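Local atomic coordinates of sensor protein CpxA (Vibrio parahaemolyticus, PDB entry 3V67), a protein that probably acts as a membrane-bound sensor histidine kinase of a two-component system, represented here by its signal-sensing periplasmic domain of PAS fold. Residues R7-I12 against K95-G100; E89-P94 against A105-I110. All coordinates share one frame; numbering follows the deposited sequence.

Interaction 1 (R7-I12 against K95-G100); sequences RKARDI and KQRLYG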
loop_
_atom_site.group_PDB
_atom_site.type_symbol
_atom_site.label_atom_id
_atom_site.label_comp_id
_atom_site.label_asym_id
_atom_site.label_seq_id
_atom_site.Cartn_x
_atom_site.Cartn_y
_atom_site.Cartn_z
ATOM N N ARG A 7 -0.101 16.313 -4.000
ATOM C CA ARG A 7 -0.615 15.081 -3.407
ATOM C C ARG A 7 -1.294 14.073 -4.352
ATOM O O ARG A 7 -1.456 14.303 -5.551
ATOM C CB ARG A 7 -1.457 15.364 -2.152
ATOM C CG ARG A 7 -0.852 14.765 -0.878
ATOM C CD ARG A 7 -1.297 15.497 0.385
ATOM N NE ARG A 7 -0.596 16.767 0.569
ATOM C CZ ARG A 7 0.494 16.923 1.317
ATOM N NH1 ARG A 7 1.017 15.886 1.959
ATOM N NH2 ARG A 7 1.060 18.117 1.424
ATOM N N LYS A 8 -1.689 12.962 -3.741
ATOM C CA LYS A 8 -1.871 11.653 -4.347
ATOM C C LYS A 8 -2.962 10.931 -3.563
ATOM O O LYS A 8 -2.684 10.278 -2.556
ATOM C CB LYS A 8 -0.574 10.834 -4.227
ATOM C CG LYS A 8 0.717 11.637 -4.006
ATOM C CD LYS A 8 0.963 11.958 -2.531
ATOM C CE LYS A 8 2.130 12.915 -2.351
ATOM N NZ LYS A 8 2.306 13.331 -0.930
ATOM N N ALA A 9 -4.206 11.065 -4.007
ATOM C CA ALA A 9 -5.306 10.338 -3.391
ATOM C C ALA A 9 -5.229 8.876 -3.811
ATOM O O ALA A 9 -5.574 8.522 -4.938
ATOM C CB ALA A 9 -6.639 10.943 -3.789
ATOM N N ARG A 10 -4.762 8.032 -2.899
ATOM C CA ARG A 10 -4.534 6.630 -3.206
ATOM C C ARG A 10 -5.609 5.755 -2.586
ATOM O O ARG A 10 -6.251 6.142 -1.610
ATOM C CB ARG A 10 -3.151 6.211 -2.709
ATOM C CG ARG A 10 -2.037 7.083 -3.259
ATOM C CD ARG A 10 -0.755 6.938 -2.465
ATOM N NE ARG A 10 -0.204 5.590 -2.543
ATOM C CZ ARG A 10 1.056 5.285 -2.254
ATOM N NH1 ARG A 10 1.898 6.239 -1.877
ATOM N NH2 ARG A 10 1.478 4.031 -2.351
ATOM N N ASP A 11 -5.806 4.577 -3.168
ATOM C CA ASP A 11 -6.775 3.620 -2.655
ATOM C C ASP A 11 -6.380 3.136 -1.271
ATOM O O ASP A 11 -5.198 3.000 -0.964
ATOM C CB ASP A 11 -6.886 2.416 -3.594
ATOM C CG ASP A 11 -7.726 2.705 -4.819
ATOM O OD1 ASP A 11 -8.135 3.872 -5.005
ATOM O OD2 ASP A 11 -7.972 1.764 -5.602
ATOM N N ILE A 12 -7.380 2.874 -0.439
ATOM C CA ILE A 12 -7.152 2.248 0.852
ATOM C C ILE A 12 -7.121 0.739 0.652
ATOM O O ILE A 12 -8.006 0.184 -0.000
ATOM C CB ILE A 12 -8.272 2.598 1.847
ATOM C CG1 ILE A 12 -8.557 4.102 1.828
ATOM C CG2 ILE A 12 -7.912 2.137 3.247
ATOM C CD1 ILE A 12 -9.747 4.510 2.673
ATOM N N LYS A 95 -10.391 7.480 0.158
ATOM C CA LYS A 95 -9.009 7.400 -0.285
ATOM C C LYS A 95 -8.099 7.657 0.906
ATOM O O LYS A 95 -8.574 7.912 2.013
ATOM C CB LYS A 95 -8.734 8.439 -1.375
ATOM C CG LYS A 95 -9.553 8.259 -2.648
ATOM C CD LYS A 95 -9.076 7.062 -3.456
ATOM C CE LYS A 95 -9.840 6.952 -4.767
ATOM N NZ LYS A 95 -9.348 5.833 -5.611
ATOM N N GLN A 96 -6.792 7.585 0.680
ATOM C CA GLN A 96 -5.834 7.950 1.715
ATOM C C GLN A 96 -4.738 8.875 1.191
ATOM O O GLN A 96 -4.342 8.790 0.029
ATOM C CB GLN A 96 -5.237 6.709 2.386
ATOM C CG GLN A 96 -4.430 5.814 1.464
ATOM C CD GLN A 96 -3.902 4.579 2.175
ATOM O OE1 GLN A 96 -4.421 4.181 3.217
ATOM N NE2 GLN A 96 -2.865 3.969 1.613
ATOM N N ARG A 97 -4.267 9.767 2.058
ATOM C CA ARG A 97 -3.203 10.707 1.719
ATOM C C ARG A 97 -2.119 10.693 2.792
ATOM O O ARG A 97 -2.418 10.590 3.982
ATOM C CB ARG A 97 -3.754 12.126 1.578
ATOM C CG ARG A 97 -4.445 12.410 0.252
ATOM C CD ARG A 97 -4.973 13.839 0.204
ATOM N NE ARG A 97 -5.080 14.335 -1.164
ATOM C CZ ARG A 97 -6.170 14.232 -1.917
ATOM N NH1 ARG A 97 -7.259 13.646 -1.438
ATOM N NH2 ARG A 97 -6.171 14.716 -3.152
ATOM N N LEU A 98 -0.864 10.808 2.373
ATOM C CA LEU A 98 0.253 10.792 3.311
ATOM C C LEU A 98 0.746 12.199 3.631
ATOM O O LEU A 98 1.120 12.959 2.740
ATOM C CB LEU A 98 1.401 9.935 2.774
ATOM C CG LEU A 98 2.555 9.678 3.745
ATOM C CD1 LEU A 98 2.059 8.967 4.992
ATOM C CD2 LEU A 98 3.653 8.871 3.066
ATOM N N TYR A 99 0.738 12.533 4.916
ATOM C CA TYR A 99 1.222 13.820 5.398
ATOM C C TYR A 99 2.478 13.607 6.234
ATOM O O TYR A 99 2.401 13.351 7.437
ATOM C CB TYR A 99 0.142 14.517 6.227
ATOM C CG TYR A 99 -1.066 14.927 5.417
ATOM C CD1 TYR A 99 -1.146 16.195 4.855
ATOM C CD2 TYR A 99 -2.119 14.046 5.203
ATOM C CE1 TYR A 99 -2.239 16.575 4.111
ATOM C CE2 TYR A 99 -3.217 14.417 4.460
ATOM C CZ TYR A 99 -3.273 15.684 3.915
ATOM O OH TYR A 99 -4.368 16.062 3.169
ATOM N N GLY A 100 3.635 13.707 5.588
ATOM C CA GLY A 100 4.891 13.368 6.225
ATOM C C GLY A 100 4.946 11.873 6.474
ATOM O O GLY A 100 5.193 11.088 5.561
HETATM O O HOH W 1 -0.650 10.454 -0.371
#
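R10 and Q96 hold the two segments together through their backbones: R10 N gives a nearly straight bond to Q96 O (3.1 Å, 170°), and Q96 N returns one to R10 O at 2.8 Å. Around this antiparallel hydrogen-bonded pair the packing is close. I12 has CG1 anti to its carbonyl carbon (chi1 -47°) and the chain extended beyond it, so that CD1 comes to 3.7 Å from K95 O, and the methyl of A9 sits over one face of the R97 guanidinium, CB to NH1 3.6 Å. The pairing adds a short, weakly bonded strand, 10-11, to the edge of the antiparallel sheet of this PAS domain, next to strand 95-99. The R10 guanidinium forms a salt bridge with D14 of the second subunit. Toward R7 the backbones separate, and a water bridges K8 O and L98 N. Here the R7 guanidinium lies almost parallel to the Y99 ring (planes 11° apart), with Y99 CE1 over one face of the guanidinium, toward its rim, while R7 NH1 makes a weak, bent bond to L98 O at 3.0 Å. Y99 OH is anchored by N83 of helix 75-87. At the exposed opposite end, K95 NZ and D11 OD1 form a salt bridge, modelled too short (2.4 Å) for its exact geometry to be trusted.

Interaction 2 (E89-P94 against A105-I110); sequences EDYNKP and AGPVPI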
loop_
_atom_site.group_PDB
_atom_site.type_symbol
_atom_site.label_atom_id
_atom_site.label_comp_id
_atom_site.label_asym_id
_atom_site.label_seq_id
_atom_site.Cartn_x
_atom_site.Cartn_y
_atom_site.Cartn_z
ATOM N N GLU A 89 -11.897 14.920 -3.438
ATOM C CA GLU A 89 -12.435 15.143 -4.771
ATOM C C GLU A 89 -13.819 14.525 -4.915
ATOM O O GLU A 89 -14.684 15.074 -5.596
ATOM C CB GLU A 89 -11.489 14.575 -5.825
ATOM C CG GLU A 89 -10.129 15.246 -5.844
ATOM C CD GLU A 89 -9.074 14.390 -6.505
ATOM O OE1 GLU A 89 -9.393 13.243 -6.883
ATOM O OE2 GLU A 89 -7.925 14.859 -6.641
ATOM N N ASP A 90 -14.027 13.385 -4.269
ATOM C CA ASP A 90 -15.310 12.696 -4.336
ATOM C C ASP A 90 -15.666 12.082 -2.985
ATOM O O ASP A 90 -14.965 11.198 -2.489
ATOM C CB ASP A 90 -15.277 11.623 -5.425
ATOM C CG ASP A 90 -16.656 11.066 -5.753
ATOM O OD1 ASP A 90 -17.514 10.972 -4.851
ATOM O OD2 ASP A 90 -16.878 10.709 -6.926
ATOM N N TYR A 91 -16.770 12.544 -2.407
ATOM C CA TYR A 91 -17.197 12.095 -1.084
ATOM C C TYR A 91 -17.769 10.679 -1.068
ATOM O O TYR A 91 -18.176 10.181 -0.018
ATOM C CB TYR A 91 -18.203 13.082 -0.489
ATOM C CG TYR A 91 -17.549 14.286 0.147
ATOM C CD1 TYR A 91 -17.499 14.421 1.526
ATOM C CD2 TYR A 91 -16.963 15.276 -0.628
ATOM C CE1 TYR A 91 -16.895 15.515 2.116
ATOM C CE2 TYR A 91 -16.353 16.371 -0.045
ATOM C CZ TYR A 91 -16.324 16.485 1.327
ATOM O OH TYR A 91 -15.721 17.572 1.913
ATOM N N ASN A 92 -17.794 10.032 -2.227
ATOM C CA ASN A 92 -18.329 8.680 -2.333
ATOM C C ASN A 92 -17.230 7.627 -2.477
ATOM O O ASN A 92 -17.498 6.427 -2.404
ATOM C CB ASN A 92 -19.319 8.590 -3.496
ATOM C CG ASN A 92 -20.191 7.351 -3.426
ATOM O OD1 ASN A 92 -21.150 7.296 -2.657
ATOM N ND2 ASN A 92 -19.865 6.352 -4.239
ATOM N N LYS A 93 -15.997 8.084 -2.682
ATOM C CA LYS A 93 -14.851 7.184 -2.764
ATOM C C LYS A 93 -13.816 7.500 -1.689
ATOM O O LYS A 93 -13.128 8.517 -1.761
ATOM C CB LYS A 93 -14.200 7.251 -4.147
ATOM C CG LYS A 93 -14.903 8.172 -5.114
ATOM C CD LYS A 93 -15.630 7.397 -6.194
ATOM C CE LYS A 93 -14.669 6.911 -7.267
ATOM N NZ LYS A 93 -14.027 8.044 -7.994
ATOM N N PRO A 94 -13.712 6.628 -0.678
ATOM C CA PRO A 94 -12.696 6.765 0.369
ATOM C C PRO A 94 -11.298 6.579 -0.200
ATOM O O PRO A 94 -11.056 5.637 -0.955
ATOM C CB PRO A 94 -13.022 5.617 1.328
ATOM C CG PRO A 94 -14.455 5.291 1.062
ATOM C CD PRO A 94 -14.637 5.517 -0.407
ATOM N N ALA A 105 -7.034 8.405 6.127
ATOM C CA ALA A 105 -7.956 7.690 5.252
ATOM C C ALA A 105 -9.415 8.067 5.504
ATOM O O ALA A 105 -9.840 8.228 6.648
ATOM C CB ALA A 105 -7.760 6.184 5.405
ATOM N N GLY A 106 -10.177 8.200 4.424
ATOM C CA GLY A 106 -11.591 8.526 4.512
ATOM C C GLY A 106 -12.098 9.241 3.270
ATOM O O GLY A 106 -11.383 9.348 2.275
ATOM N N PRO A 107 -13.342 9.738 3.317
ATOM C CA PRO A 107 -14.253 9.606 4.452
ATOM C C PRO A 107 -15.123 8.370 4.313
ATOM O O PRO A 107 -15.278 7.864 3.199
ATOM C CB PRO A 107 -15.136 10.841 4.308
ATOM C CG PRO A 107 -15.247 11.027 2.833
ATOM C CD PRO A 107 -13.902 10.613 2.269
ATOM N N VAL A 108 -15.689 7.898 5.422
ATOM C CA VAL A 108 -16.764 6.908 5.360
ATOM C C VAL A 108 -17.984 7.465 6.082
ATOM O O VAL A 108 -17.850 8.090 7.129
ATOM C CB VAL A 108 -16.357 5.535 5.962
ATOM C CG1 VAL A 108 -15.236 4.906 5.144
ATOM C CG2 VAL A 108 -15.950 5.666 7.421
ATOM N N PRO A 109 -19.181 7.263 5.517
ATOM C CA PRO A 109 -20.375 7.818 6.160
ATOM C C PRO A 109 -20.604 7.237 7.550
ATOM O O PRO A 109 -20.293 6.073 7.791
ATOM C CB PRO A 109 -21.507 7.406 5.216
ATOM C CG PRO A 109 -20.959 6.262 4.423
ATOM C CD PRO A 109 -19.502 6.542 4.274
ATOM N N ILE A 110 -21.129 8.053 8.457
ATOM C CA ILE A 110 -21.450 7.586 9.797
ATOM C C ILE A 110 -22.651 8.346 10.344
ATOM O O ILE A 110 -22.882 9.495 9.985
ATOM C CB ILE A 110 -20.237 7.709 10.754
ATOM C CG1 ILE A 110 -20.434 6.835 11.998
ATOM C CG2 ILE A 110 -19.979 9.166 11.128
ATOM C CD1 ILE A 110 -19.237 6.807 12.931
HETATM O O HOH W 2 -17.021 7.891 1.131
HETATM O O HOH W 3 -11.667 10.080 -0.137
#
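A type I beta turn, D90 to K93, in the loop between helix 75-87 and strand 95-99 is set against strand 102-112, and prolines make most of the contact. P94 and P107 bury the most surface. The ring of P94 lies beside the strand backbone, with CG 3.4 Å from P107 O, and the same CG reaches V108 CG1 at 4.2 Å. V108 turns CG1 anti to its carbonyl carbon (chi1 -64°), which carries that methyl to the proline ring; the two side chains meet at about a right angle. P94 also offers its alpha C-H to G106 O, with CA 3.5 Å from the oxygen. Y91 touches P107 more loosely, CD1 to CG 4.3 Å, and its ring also packs on L118 of the next strand.

The polar link between turn and strand is made by water. One molecule donates to Y91 O and to P107 O, the latter at 2.7 Å; a second donates to K93 O and G106 O. Each water thus joins a carbonyl of the turn to one of the strand. The peptide bond joining G106 to P107 is cis, and at G106's backbone angles a CB would run into the carbonyl oxygen of A105, which suits glycine. On the turn side, N92 N-H reaches D90 OD1 at 2.8 Å from the anti side, 29° out of the carboxylate plane, while K93 N bonds to D90 O at 3.3 Å. P94 and V108 also contact Y17 and I20 of helix 14-30, so this corner lies between sheet and helix. The Asx turn at D90 and the type I turn both lie within the helix-to-strand connection that leads into the antiparallel sheet of the PAS fold.

From the N terminus, residues 7-12 come first, and interaction 1 pairs them with 95-100, closing a long loop that takes in helices 14-30, 37-46 and 75-87. Interaction 2 starts within that loop, at 89-94, and ends beyond it, at 105-110, so the two contacts cross along the chain. Its own loop is short and holds mainly strand 95-99 and the turn into strand 102-112. The contacts meet where K95 O probably bonds to G106 N, and where I12 CD1 packs on P94 and A105. Together they join the N-terminal edge strand and the loop after helix 75-87 to the neighbouring strands 95-99 and 102-112, at one edge of the sheet.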